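Local coordinates for uncharacterized protein (Gallus gallus, PDB 3WXB) that reduces carbonyl compounds with NAD(P)H as a short-chain dehydrogenase/reductase, and holds a bound NADPH in this crystal, at residues 139-144 and 199-204; 175-180 and 224-229; 122-127 and 192-197; 55-60 and 82-87. One frame throughout, in Å; residues are numbered along the deposited sequence.

Interaction 1. Residues 139-144 and 199-204; sequences TNTIAP and RCSKAA. With NDP (NADPH dihydro-nicotinamide-adenine-dinucleotide phosphate), chain C.
Ser201 meets helix 130-160 through both its hydroxyl and its carbonyl. The OG stands between its backbone N and carbonyl carbon and accepts a hydrogen bond from Asn140 ND2 at 3.0 Å, close to the amide plane of Asn140; a second bond runs from the same hydroxyl to the carbonyl of Tyr198, one turn back. Asn140 ND2 also donates to Ile119 O, which fixes the rotation of this buried amide. The carbonyl O of Ser201 takes the hydroxyl of Thr141, with OG1 and O 2.8 Å apart and the donor well to the side of the C=O direction, at 115°. Losing that hydroxyl to a valine here would probably leave the Ser201 carbonyl without its cross-helix donor. Lys202 starts out away from the other helix, but bends at chi2 (-64°) and brings its NZ round to the cofactor, donating a 2.9 Å hydrogen bond to O3D of the nicotinamide ribose of NADPH. Tyr198 and Lys202, both NADPH-binding here, form the YxxxK pair of the short-chain dehydrogenases, and Asn140 is probably the asparagine that completes the classical tetrad with a serine. As in such relatives, a water links Asn140 to the lysine, 2.8 Å from Asn140 O and 2.7 Å from Lys202 NZ, while NZ also donates to Ile177 O. Further along, Ala204 CB rests 3.7 Å from Thr141 CG2, a methyl contact between two helices 29° from parallel.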
# COMPACT_ATOMS: atom_id res chain seq x y z
N THR A 139 5.49 9.83 -2.86
CA THR A 139 6.39 10.25 -1.77
C THR A 139 6.63 9.14 -0.68
O THR A 139 7.76 8.92 -0.21
CB THR A 139 5.79 11.44 -1.01
OG1 THR A 139 5.55 12.52 -1.94
CG2 THR A 139 6.71 11.93 0.10
N ASN A 140 5.54 8.49 -0.28
CA ASN A 140 5.60 7.54 0.86
C ASN A 140 5.98 6.15 0.49
O ASN A 140 6.43 5.35 1.35
CB ASN A 140 4.25 7.55 1.61
CG ASN A 140 4.02 8.84 2.37
OD1 ASN A 140 4.86 9.77 2.32
ND2 ASN A 140 2.91 8.91 3.10
N THR A 141 5.77 5.78 -0.75
CA THR A 141 5.94 4.38 -1.14
C THR A 141 6.88 4.21 -2.27
O THR A 141 7.83 3.42 -2.19
CB THR A 141 4.57 3.69 -1.53
OG1 THR A 141 3.57 3.99 -0.55
CG2 THR A 141 4.76 2.17 -1.67
N ILE A 142 6.67 4.96 -3.37
CA ILE A 142 7.57 4.76 -4.51
C ILE A 142 8.99 5.31 -4.20
O ILE A 142 9.97 4.67 -4.57
CB ILE A 142 7.01 5.44 -5.83
CG1 ILE A 142 5.65 4.85 -6.22
CG2 ILE A 142 8.05 5.33 -7.00
CD1 ILE A 142 4.93 5.53 -7.52
N ALA A 143 9.09 6.46 -3.56
CA ALA A 143 10.41 7.03 -3.28
C ALA A 143 11.26 6.06 -2.38
O ALA A 143 12.44 5.87 -2.65
CB ALA A 143 10.27 8.32 -2.59
N PRO A 144 10.65 5.44 -1.34
CA PRO A 144 11.52 4.46 -0.58
C PRO A 144 11.98 3.35 -1.45
O PRO A 144 13.12 2.95 -1.31
CB PRO A 144 10.58 3.96 0.54
CG PRO A 144 9.85 5.25 0.87
CD PRO A 144 9.47 5.77 -0.54
N ARG A 199 -2.88 6.26 4.66
CA ARG A 199 -3.06 4.88 5.16
C ARG A 199 -2.73 3.87 4.07
O ARG A 199 -2.04 2.86 4.27
CB ARG A 199 -4.50 4.66 5.74
CG ARG A 199 -4.86 5.61 6.87
CD ARG A 199 -6.22 5.25 7.43
NE ARG A 199 -6.49 6.14 8.54
CZ ARG A 199 -6.11 5.92 9.80
NH1 ARG A 199 -5.47 4.76 10.15
NH2 ARG A 199 -6.39 6.83 10.72
N CYS A 200 -3.27 4.12 2.87
CA CYS A 200 -3.00 3.19 1.74
C CYS A 200 -1.50 3.20 1.43
O CYS A 200 -0.90 2.08 1.16
CB CYS A 200 -3.81 3.60 0.47
SG CYS A 200 -5.55 3.28 0.68
N SER A 201 -0.86 4.37 1.43
CA SER A 201 0.59 4.42 1.15
C SER A 201 1.42 3.70 2.24
O SER A 201 2.44 3.13 1.92
CB SER A 201 1.13 5.85 1.03
OG SER A 201 1.23 6.55 2.26
N LYS A 202 1.00 3.77 3.49
CA LYS A 202 1.77 3.08 4.58
C LYS A 202 1.59 1.57 4.58
O LYS A 202 2.54 0.84 4.85
CB LYS A 202 1.50 3.71 5.93
CG LYS A 202 1.95 5.20 6.01
CD LYS A 202 3.50 5.30 5.85
CE LYS A 202 4.06 6.72 6.37
NZ LYS A 202 5.60 6.85 6.20
N ALA A 203 0.38 1.10 4.27
CA ALA A 203 0.19 -0.34 4.06
C ALA A 203 1.03 -0.84 2.88
O ALA A 203 1.66 -1.89 2.96
CB ALA A 203 -1.36 -0.71 3.87
N ALA A 204 1.11 -0.05 1.79
CA ALA A 204 1.93 -0.42 0.66
C ALA A 204 3.44 -0.42 0.99
O ALA A 204 4.19 -1.22 0.41
CB ALA A 204 1.66 0.55 -0.57
PA NDP C . 7.25 16.05 9.30
O1A NDP C . 6.07 16.50 8.49
O2A NDP C . 7.50 16.74 10.50
O5B NDP C . 8.51 16.08 8.50
C5B NDP C . 8.46 15.63 7.12
C4B NDP C . 9.87 15.55 6.63
O4B NDP C . 9.93 14.81 5.29
C3B NDP C . 10.49 16.93 6.34
O3B NDP C . 11.96 16.73 6.45
C2B NDP C . 10.15 17.13 4.85
O2B NDP C . 10.98 18.09 4.17
C1B NDP C . 10.43 15.71 4.29
N9A NDP C . 9.68 15.52 2.93
C8A NDP C . 8.35 15.51 2.66
N7A NDP C . 8.20 15.34 1.33
C5A NDP C . 9.39 15.39 0.76
C6A NDP C . 9.79 15.29 -0.52
N6A NDP C . 8.87 15.17 -1.48
N1A NDP C . 11.10 15.29 -0.82
C2A NDP C . 12.04 15.36 0.18
N3A NDP C . 11.62 15.49 1.49
C4A NDP C . 10.31 15.45 1.75
O3 NDP C . 6.94 14.45 9.52
PN NDP C . 7.49 13.58 10.76
O1N NDP C . 6.44 13.56 11.78
O2N NDP C . 8.88 13.95 11.10
O5D NDP C . 7.44 12.14 10.00
C5D NDP C . 8.59 11.45 9.48
C4D NDP C . 8.15 10.02 9.12
O4D NDP C . 7.55 9.41 10.25
C3D NDP C . 7.02 10.10 8.05
O3D NDP C . 7.30 9.04 7.14
C2D NDP C . 5.77 9.85 8.78
O2D NDP C . 4.77 9.26 7.95
C1D NDP C . 6.22 8.91 9.87
N1N NDP C . 5.28 8.92 11.02
C2N NDP C . 5.06 10.05 11.81
C3N NDP C . 4.16 10.00 12.89
C7N NDP C . 3.95 11.09 13.74
O7N NDP C . 3.12 10.98 14.65
N7N NDP C . 4.76 12.18 13.60
C4N NDP C . 3.44 8.81 13.14
C5N NDP C . 3.63 7.66 12.37
C6N NDP C . 4.52 7.70 11.28
P2B NDP C . 10.51 19.67 4.06
O1X NDP C . 11.29 19.98 2.85
O2X NDP C . 10.92 20.20 5.37
O3X NDP C . 9.04 19.60 3.83
O HOH W 1 6.77 6.67 3.82

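Interaction 2. Residues 175-180 and 224-229; sequences INISST and VALHPG. With NDP (NADPH dihydro-nicotinamide-adenine-dinucleotide phosphate), chain C; EDO (1,2-ethanediol), chain D.
Asn176 uses both its backbone N and its backbone O on strand 222-227: its N donates to Val224 O at 3.0 Å, and its O accepts from Leu226 N. The ladder's third rung, Ser178 N to Leu226 O at 2.8 Å, comes just past the end of strand 173-177, and the two parallel strands cross at -32°. Beyond it the chains turn under the nicotinamide. His227, its CG anti to the backbone N (chi1 175°), presents one face of its ring to Thr180, whose CG2 sits 4.0 Å from the ring centroid in a CH-pi contact while OG1 lies over the same face toward the rim; Gly229 N covers the opposite face. Pro228 CD packs 3.4 Å from Ser178 O, and its CG reaches C6N of the nicotinamide at the same distance. Ser179 OG shares a 2.5 Å hydrogen bond with O2 of an ethanediol, probably from the crystallisation liquor, which also bonds Tyr198 OH; the position is consistent with the catalytic serine of the family. On one face of the sheet Ile175 and Val224 lie side by side, CD1 to CG1 3.6 Å, and Ile175 CG2 touches Leu226 CD1. Helix 247-260 packs on this face through Met254 and Leu258. The other face, with Asn176 and Ala225, meets helix 196-216, while strands 112-115 and 269-271 flank the pair within the sheet.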
# COMPACT_ATOMS: atom_id res chain seq x y z
N ILE A 175 15.71 0.76 6.63
CA ILE A 175 14.73 1.04 7.61
C ILE A 175 13.63 1.91 6.97
O ILE A 175 13.88 2.99 6.56
CB ILE A 175 15.32 1.79 8.82
CG1 ILE A 175 16.60 1.14 9.30
CG2 ILE A 175 14.31 1.96 9.91
CD1 ILE A 175 16.50 -0.35 9.36
N ASN A 176 12.42 1.40 6.89
CA ASN A 176 11.30 2.17 6.41
C ASN A 176 10.41 2.71 7.51
O ASN A 176 9.82 1.94 8.22
CB ASN A 176 10.52 1.38 5.40
CG ASN A 176 11.30 1.11 4.19
OD1 ASN A 176 12.04 1.93 3.78
ND2 ASN A 176 11.18 -0.06 3.66
N ILE A 177 10.32 4.03 7.66
CA ILE A 177 9.51 4.58 8.75
C ILE A 177 8.03 4.57 8.30
O ILE A 177 7.62 5.41 7.47
CB ILE A 177 9.93 5.99 9.15
CG1 ILE A 177 11.44 6.04 9.43
CG2 ILE A 177 9.07 6.48 10.37
CD1 ILE A 177 11.89 5.08 10.64
N SER A 178 7.23 3.69 8.90
CA SER A 178 5.88 3.44 8.46
C SER A 178 4.96 3.95 9.55
O SER A 178 5.37 4.82 10.32
CB SER A 178 5.72 1.94 8.21
OG SER A 178 4.48 1.61 7.58
N SER A 179 3.77 3.39 9.69
CA SER A 179 2.81 3.88 10.67
C SER A 179 1.77 2.79 10.91
O SER A 179 1.37 2.10 9.98
CB SER A 179 2.03 5.11 10.13
OG SER A 179 1.18 5.55 11.16
N THR A 180 1.30 2.68 12.14
CA THR A 180 0.16 1.80 12.44
C THR A 180 -1.14 2.42 11.89
O THR A 180 -2.16 1.74 11.83
CB THR A 180 -0.03 1.52 13.97
OG1 THR A 180 0.03 2.75 14.70
CG2 THR A 180 1.06 0.60 14.51
N VAL A 224 13.30 -3.58 7.61
CA VAL A 224 12.30 -3.57 8.67
C VAL A 224 11.44 -2.30 8.53
O VAL A 224 11.95 -1.32 8.01
CB VAL A 224 12.92 -3.60 10.09
CG1 VAL A 224 13.68 -2.28 10.44
CG2 VAL A 224 11.84 -3.90 11.13
N ALA A 225 10.18 -2.36 8.97
CA ALA A 225 9.27 -1.20 8.96
C ALA A 225 9.10 -0.83 10.42
O ALA A 225 8.84 -1.74 11.23
CB ALA A 225 7.89 -1.64 8.40
N LEU A 226 9.23 0.45 10.78
CA LEU A 226 8.99 0.91 12.15
C LEU A 226 7.85 1.90 12.28
O LEU A 226 7.72 2.84 11.48
CB LEU A 226 10.24 1.64 12.69
CG LEU A 226 11.56 0.84 12.75
CD1 LEU A 226 12.68 1.65 13.38
CD2 LEU A 226 11.33 -0.46 13.47
N HIS A 227 7.04 1.72 13.30
CA HIS A 227 6.11 2.74 13.70
C HIS A 227 6.77 3.54 14.81
O HIS A 227 7.14 2.95 15.84
CB HIS A 227 4.82 2.09 14.23
CG HIS A 227 3.85 3.08 14.79
ND1 HIS A 227 3.40 4.16 14.05
CD2 HIS A 227 3.30 3.20 16.02
CE1 HIS A 227 2.60 4.90 14.81
NE2 HIS A 227 2.52 4.34 16.00
N PRO A 228 6.92 4.88 14.64
CA PRO A 228 7.66 5.77 15.55
C PRO A 228 6.83 6.21 16.69
O PRO A 228 7.32 6.88 17.57
CB PRO A 228 8.05 6.95 14.65
CG PRO A 228 6.92 6.99 13.65
CD PRO A 228 6.53 5.59 13.38
N GLY A 229 5.58 5.81 16.71
CA GLY A 229 4.69 6.25 17.75
C GLY A 229 3.89 7.45 17.21
O GLY A 229 4.01 7.79 16.04
PA NDP C . 7.25 16.05 9.30
O1A NDP C . 6.07 16.50 8.49
O2A NDP C . 7.50 16.74 10.50
O5B NDP C . 8.51 16.08 8.50
C5B NDP C . 8.46 15.63 7.12
C4B NDP C . 9.87 15.55 6.63
O4B NDP C . 9.93 14.81 5.29
C3B NDP C . 10.49 16.93 6.34
O3B NDP C . 11.96 16.73 6.45
C2B NDP C . 10.15 17.13 4.85
O2B NDP C . 10.98 18.09 4.17
C1B NDP C . 10.43 15.71 4.29
N9A NDP C . 9.68 15.52 2.93
C8A NDP C . 8.35 15.51 2.66
N7A NDP C . 8.20 15.34 1.33
C5A NDP C . 9.39 15.39 0.76
C6A NDP C . 9.79 15.29 -0.52
N6A NDP C . 8.87 15.17 -1.48
N1A NDP C . 11.10 15.29 -0.82
C2A NDP C . 12.04 15.36 0.18
N3A NDP C . 11.62 15.49 1.49
C4A NDP C . 10.31 15.45 1.75
O3 NDP C . 6.94 14.45 9.52
PN NDP C . 7.49 13.58 10.76
O1N NDP C . 6.44 13.56 11.78
O2N NDP C . 8.88 13.95 11.10
O5D NDP C . 7.44 12.14 10.00
C5D NDP C . 8.59 11.45 9.48
C4D NDP C . 8.15 10.02 9.12
O4D NDP C . 7.55 9.41 10.25
C3D NDP C . 7.02 10.10 8.05
O3D NDP C . 7.30 9.04 7.14
C2D NDP C . 5.77 9.85 8.78
O2D NDP C . 4.77 9.26 7.95
C1D NDP C . 6.22 8.91 9.87
N1N NDP C . 5.28 8.92 11.02
C2N NDP C . 5.06 10.05 11.81
C3N NDP C . 4.16 10.00 12.89
C7N NDP C . 3.95 11.09 13.74
O7N NDP C . 3.12 10.98 14.65
N7N NDP C . 4.76 12.18 13.60
C4N NDP C . 3.44 8.81 13.14
C5N NDP C . 3.63 7.66 12.37
C6N NDP C . 4.52 7.70 11.28
P2B NDP C . 10.51 19.67 4.06
O1X NDP C . 11.29 19.98 2.85
O2X NDP C . 10.92 20.20 5.37
O3X NDP C . 9.04 19.60 3.83
C1 EDO D . 0.30 10.21 11.84
O1 EDO D . -1.04 10.81 11.77
C2 EDO D . 0.16 8.77 12.35
O2 EDO D . 0.84 8.05 11.29

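Interaction 3. Residues 122-127 and 192-197; sequences ANTIDN and YGQALS
Gln194 reaches across to the 122-127 loop and grips it at the backbone of Ile125. From CB, directed toward that loop, the chain goes to CG, set anti to its own carbonyl carbon (chi1 -64°), and continues extended to CD, which arrives 4.0 Å from Ile125 N. The tip does the real work: OE1 accepts the Ile125 N-H at 2.8 Å, the donor lying almost on the extension of the C=O bond (C=O...N angle 171°). Carbon atoms border the same oxygen, Thr124 CB at 3.4 Å and Ile125 CG2 at 3.5 Å. A leucine in place of Gln194 would probably leave the Ile125 N-H without this acceptor and the loop less firmly tied to the segment before the helix. Beside this bond, Ile125 CG1 meets Leu196 CD2 at 3.6 Å. Ile125 also packs on Tyr216 of the second subunit, and its carbonyl accepts from Gln149 there, which places the contact beside the dimer interface. Two waters fill in where the backbones stay apart. One donates to Asn123 O and accepts from Leu196 N, at the first turn of helix 196-216; the other joins Asn123 O to Ala195 N, the N-cap residue. Glu128 accepts the N-H of Ser197 in the same turn. A single direct hydrogen bond, two water bridges and one small apolar touch thus join the loop to the start of the helix that carries Tyr198, so solvent is an integral part of how these two segments meet.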
# COMPACT_ATOMS: atom_id res chain seq x y z
N ALA A 122 -5.05 15.94 4.66
CA ALA A 122 -6.16 16.01 5.62
C ALA A 122 -7.50 15.76 4.98
O ALA A 122 -8.53 16.05 5.55
CB ALA A 122 -6.17 17.37 6.33
N ASN A 123 -7.50 15.24 3.79
CA ASN A 123 -8.80 14.97 3.19
C ASN A 123 -9.52 13.69 3.69
O ASN A 123 -8.87 12.69 4.06
CB ASN A 123 -8.73 15.10 1.67
CG ASN A 123 -7.53 14.50 1.11
OD1 ASN A 123 -7.50 13.28 0.88
ND2 ASN A 123 -6.51 15.31 0.83
N THR A 124 -10.84 13.74 3.76
CA THR A 124 -11.68 12.60 4.19
C THR A 124 -12.02 11.71 2.97
O THR A 124 -11.61 12.02 1.84
CB THR A 124 -12.97 13.12 4.85
OG1 THR A 124 -13.57 14.08 3.98
CG2 THR A 124 -12.65 13.83 6.16
N ILE A 125 -12.74 10.60 3.18
CA ILE A 125 -12.98 9.63 2.05
C ILE A 125 -13.75 10.30 0.86
O ILE A 125 -13.57 9.95 -0.31
CB ILE A 125 -13.71 8.35 2.58
CG1 ILE A 125 -13.91 7.29 1.51
CG2 ILE A 125 -15.08 8.70 3.16
CD1 ILE A 125 -14.30 5.95 2.09
N ASP A 126 -14.60 11.26 1.19
CA ASP A 126 -15.45 11.87 0.17
C ASP A 126 -14.67 12.82 -0.67
O ASP A 126 -14.98 13.02 -1.84
CB ASP A 126 -16.62 12.63 0.80
CG ASP A 126 -17.72 11.72 1.24
OD1 ASP A 126 -17.66 10.50 1.01
OD2 ASP A 126 -18.66 12.23 1.83
N ASN A 127 -13.62 13.41 -0.11
CA ASN A 127 -12.92 14.34 -0.94
C ASN A 127 -11.48 13.97 -1.23
O ASN A 127 -10.70 14.82 -1.66
CB ASN A 127 -13.10 15.76 -0.44
CG ASN A 127 -12.73 15.90 0.95
OD1 ASN A 127 -11.65 15.44 1.33
ND2 ASN A 127 -13.60 16.50 1.77
N TYR A 192 -9.36 10.44 14.73
CA TYR A 192 -8.60 11.66 14.50
C TYR A 192 -8.54 12.07 13.01
O TYR A 192 -8.62 13.24 12.68
CB TYR A 192 -7.20 11.48 15.07
CG TYR A 192 -6.26 12.63 14.89
CD1 TYR A 192 -6.36 13.78 15.69
CD2 TYR A 192 -5.19 12.55 14.00
CE1 TYR A 192 -5.46 14.86 15.52
CE2 TYR A 192 -4.31 13.63 13.83
CZ TYR A 192 -4.46 14.78 14.60
OH TYR A 192 -3.57 15.81 14.39
N GLY A 193 -8.39 11.13 12.10
CA GLY A 193 -8.28 11.46 10.71
C GLY A 193 -8.33 10.24 9.83
O GLY A 193 -7.62 9.24 10.10
N GLN A 194 -9.12 10.32 8.74
CA GLN A 194 -9.31 9.19 7.83
C GLN A 194 -8.08 9.04 6.97
O GLN A 194 -7.49 7.95 6.89
CB GLN A 194 -10.56 9.37 6.96
CG GLN A 194 -11.83 9.37 7.83
CD GLN A 194 -13.14 9.50 7.03
OE1 GLN A 194 -13.14 9.87 5.87
NE2 GLN A 194 -14.24 9.20 7.67
N ALA A 195 -7.70 10.12 6.29
CA ALA A 195 -6.44 10.19 5.52
C ALA A 195 -6.13 8.92 4.72
O ALA A 195 -5.04 8.35 4.84
CB ALA A 195 -5.31 10.56 6.45
N LEU A 196 -7.07 8.53 3.86
CA LEU A 196 -6.93 7.34 3.07
C LEU A 196 -5.66 7.29 2.28
O LEU A 196 -4.99 6.25 2.24
CB LEU A 196 -8.11 7.19 2.13
CG LEU A 196 -9.32 6.43 2.65
CD1 LEU A 196 -9.87 7.11 3.93
CD2 LEU A 196 -10.45 6.37 1.52
N SER A 197 -5.32 8.40 1.61
CA SER A 197 -4.08 8.45 0.81
C SER A 197 -2.84 8.07 1.66
O SER A 197 -1.97 7.33 1.18
CB SER A 197 -3.84 9.82 0.15
OG SER A 197 -3.78 10.87 1.09
O HOH W 2 -9.06 10.33 2.90
O HOH W 3 -8.38 13.06 7.16

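Interaction 4. Residues 55-60 and 82-87; sequences WVFATC and VIVPLE. With NDP (NADPH dihydro-nicotinamide-adenine-dinucleotide phosphate), chain C.
Phe57 and Val82 point the same way from neighbouring strands, with Phe57 CD1 3.7 Å from Val82 CB. Val84 CG2 comes to the edge of the same phenyl ring, 3.8 Å from CD1, so both valines meet the CD1 side of the ring. Trp55 adds a looser touch from its own ring edge to Val82 CG2. Further along this face, Thr59 keeps its OG1 between backbone N and carbonyl carbon (chi1 87°), where it meets Leu86 CD2 at 3.6 Å. Helix 91-105 packs over this side through Val101 and Ser93. The other side of the sheet carries Ala58, Cys60 and Ile83, with Cys60 SG 3.9 Å from Ile83 CG2, and is covered by helix 69-77. Between the faces run five backbone hydrogen bonds of a parallel ladder, from Val82 N to Val56 O at one end to Leu86 N to Cys60 O, 2.7 Å, at the other. At the polar end a water joins Thr59 OG1 to Leu86 O. Beyond it Glu87 takes no part in the pairing, and its OE2 accepts a hydrogen bond from N6A of the adenine at 3.0 Å; the carboxylate is also held by a salt bridge to Arg61 and a bond from Thr89. Strand 55-60, helix 69-77 and strand 81-85 form a right-handed beta-alpha-beta crossover of the Rossmann fold, whose strand ends here border the adenine pocket.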
# COMPACT_ATOMS: atom_id res chain seq x y z
N TRP A 55 30.23 8.77 8.68
CA TRP A 55 29.43 9.64 7.84
C TRP A 55 27.98 9.52 8.22
O TRP A 55 27.46 8.44 8.23
CB TRP A 55 29.51 9.25 6.38
CG TRP A 55 30.83 9.24 5.68
CD1 TRP A 55 31.41 10.28 5.06
CD2 TRP A 55 31.66 8.12 5.44
NE1 TRP A 55 32.57 9.89 4.48
CE2 TRP A 55 32.76 8.56 4.70
CE3 TRP A 55 31.61 6.78 5.81
CZ2 TRP A 55 33.79 7.71 4.31
CZ3 TRP A 55 32.63 5.95 5.43
CH2 TRP A 55 33.70 6.41 4.69
N VAL A 56 27.34 10.63 8.52
CA VAL A 56 25.91 10.70 8.59
C VAL A 56 25.50 11.58 7.42
O VAL A 56 25.85 12.78 7.37
CB VAL A 56 25.43 11.34 9.88
CG1 VAL A 56 23.89 11.45 9.84
CG2 VAL A 56 25.90 10.53 11.10
N PHE A 57 24.84 10.98 6.44
CA PHE A 57 24.24 11.72 5.35
C PHE A 57 22.85 12.16 5.77
O PHE A 57 21.97 11.34 6.12
CB PHE A 57 24.21 10.88 4.11
CG PHE A 57 25.58 10.48 3.64
CD1 PHE A 57 26.34 11.33 2.83
CD2 PHE A 57 26.14 9.25 4.06
CE1 PHE A 57 27.66 10.94 2.41
CE2 PHE A 57 27.44 8.87 3.64
CZ PHE A 57 28.19 9.71 2.84
N ALA A 58 22.63 13.47 5.75
CA ALA A 58 21.31 13.95 6.10
C ALA A 58 20.71 14.56 4.82
O ALA A 58 21.28 15.53 4.26
CB ALA A 58 21.43 14.97 7.19
N THR A 59 19.60 14.03 4.31
CA THR A 59 19.07 14.63 3.10
C THR A 59 18.04 15.71 3.45
O THR A 59 17.27 15.60 4.43
CB THR A 59 18.56 13.62 2.04
OG1 THR A 59 17.18 13.30 2.29
CG2 THR A 59 19.40 12.31 2.07
N CYS A 60 18.03 16.76 2.63
CA CYS A 60 16.98 17.74 2.71
C CYS A 60 16.80 18.48 1.38
O CYS A 60 17.49 18.24 0.39
CB CYS A 60 17.17 18.72 3.86
SG CYS A 60 18.48 20.01 3.59
N VAL A 82 27.14 15.12 6.69
CA VAL A 82 27.11 15.52 5.30
C VAL A 82 25.66 15.84 4.88
O VAL A 82 24.82 14.92 4.88
CB VAL A 82 27.65 14.43 4.38
CG1 VAL A 82 27.63 14.87 2.92
CG2 VAL A 82 29.09 13.99 4.79
N ILE A 83 25.38 17.09 4.49
CA ILE A 83 24.05 17.51 4.02
C ILE A 83 23.90 17.28 2.52
O ILE A 83 24.72 17.77 1.73
CB ILE A 83 23.70 18.95 4.45
CG1 ILE A 83 23.59 19.02 5.96
CG2 ILE A 83 22.35 19.39 3.82
CD1 ILE A 83 23.48 20.46 6.57
N VAL A 84 22.89 16.48 2.14
CA VAL A 84 22.63 16.07 0.76
C VAL A 84 21.26 16.63 0.22
O VAL A 84 20.17 16.33 0.80
CB VAL A 84 22.69 14.50 0.59
CG1 VAL A 84 22.61 14.09 -0.90
CG2 VAL A 84 24.00 13.91 1.22
N PRO A 85 21.31 17.50 -0.84
CA PRO A 85 20.02 17.93 -1.43
C PRO A 85 19.29 16.78 -2.09
O PRO A 85 19.89 16.00 -2.84
CB PRO A 85 20.40 19.03 -2.51
CG PRO A 85 21.90 18.82 -2.78
CD PRO A 85 22.49 18.08 -1.54
N LEU A 86 17.99 16.69 -1.82
CA LEU A 86 17.22 15.57 -2.38
C LEU A 86 15.72 15.90 -2.39
O LEU A 86 15.15 16.26 -1.38
CB LEU A 86 17.45 14.26 -1.55
CG LEU A 86 16.64 12.99 -1.92
CD1 LEU A 86 16.84 12.54 -3.33
CD2 LEU A 86 16.93 11.77 -0.92
N GLU A 87 15.11 15.72 -3.55
CA GLU A 87 13.66 15.79 -3.70
C GLU A 87 13.29 14.31 -3.97
O GLU A 87 13.58 13.75 -5.05
CB GLU A 87 13.28 16.75 -4.87
CG GLU A 87 11.84 16.60 -5.41
CD GLU A 87 10.81 16.57 -4.31
OE1 GLU A 87 10.68 17.56 -3.57
OE2 GLU A 87 10.11 15.53 -4.18
PA NDP C . 7.25 16.05 9.30
O1A NDP C . 6.07 16.50 8.49
O2A NDP C . 7.50 16.74 10.50
O5B NDP C . 8.51 16.08 8.50
C5B NDP C . 8.46 15.63 7.12
C4B NDP C . 9.87 15.55 6.63
O4B NDP C . 9.93 14.81 5.29
C3B NDP C . 10.49 16.93 6.34
O3B NDP C . 11.96 16.73 6.45
C2B NDP C . 10.15 17.13 4.85
O2B NDP C . 10.98 18.09 4.17
C1B NDP C . 10.43 15.71 4.29
N9A NDP C . 9.68 15.52 2.93
C8A NDP C . 8.35 15.51 2.66
N7A NDP C . 8.20 15.34 1.33
C5A NDP C . 9.39 15.39 0.76
C6A NDP C . 9.79 15.29 -0.52
N6A NDP C . 8.87 15.17 -1.48
N1A NDP C . 11.10 15.29 -0.82
C2A NDP C . 12.04 15.36 0.18
N3A NDP C . 11.62 15.49 1.49
C4A NDP C . 10.31 15.45 1.75
O3 NDP C . 6.94 14.45 9.52
PN NDP C . 7.49 13.58 10.76
O1N NDP C . 6.44 13.56 11.78
O2N NDP C . 8.88 13.95 11.10
O5D NDP C . 7.44 12.14 10.00
C5D NDP C . 8.59 11.45 9.48
C4D NDP C . 8.15 10.02 9.12
O4D NDP C . 7.55 9.41 10.25
C3D NDP C . 7.02 10.10 8.05
O3D NDP C . 7.30 9.04 7.14
C2D NDP C . 5.77 9.85 8.78
O2D NDP C . 4.77 9.26 7.95
C1D NDP C . 6.22 8.91 9.87
N1N NDP C . 5.28 8.92 11.02
C2N NDP C . 5.06 10.05 11.81
C3N NDP C . 4.16 10.00 12.89
C7N NDP C . 3.95 11.09 13.74
O7N NDP C . 3.12 10.98 14.65
N7N NDP C . 4.76 12.18 13.60
C4N NDP C . 3.44 8.81 13.14
C5N NDP C . 3.63 7.66 12.37
C6N NDP C . 4.52 7.70 11.28
P2B NDP C . 10.51 19.67 4.06
O1X NDP C . 11.29 19.98 2.85
O2X NDP C . 10.92 20.20 5.37
O3X NDP C . 9.04 19.60 3.83
O HOH W 4 15.39 15.11 1.30

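How the interactions relate
From the N terminus, interaction 4 comes first and stands in series with the rest: 55-60 pairs with 82-87 across the loop that holds helix 69-77, forming one edge of the sheet. The other three loops cross one another. Interaction 3 runs from 122-127 to 192-197, interaction 1 from 139-144 to 199-204, and interaction 2 from 175-180 to 224-229. Interactions 1 and 3 share helix 196-216, touch through Arg199 bonded to the carbonyls of Gly193 and Gln194, and both reach the second subunit. Lys202 ties interaction 1 to interaction 2 at the end of strand 173-177. Interactions 1, 2 and 4 touch NADPH, linking the adenine end to the nicotinamide end.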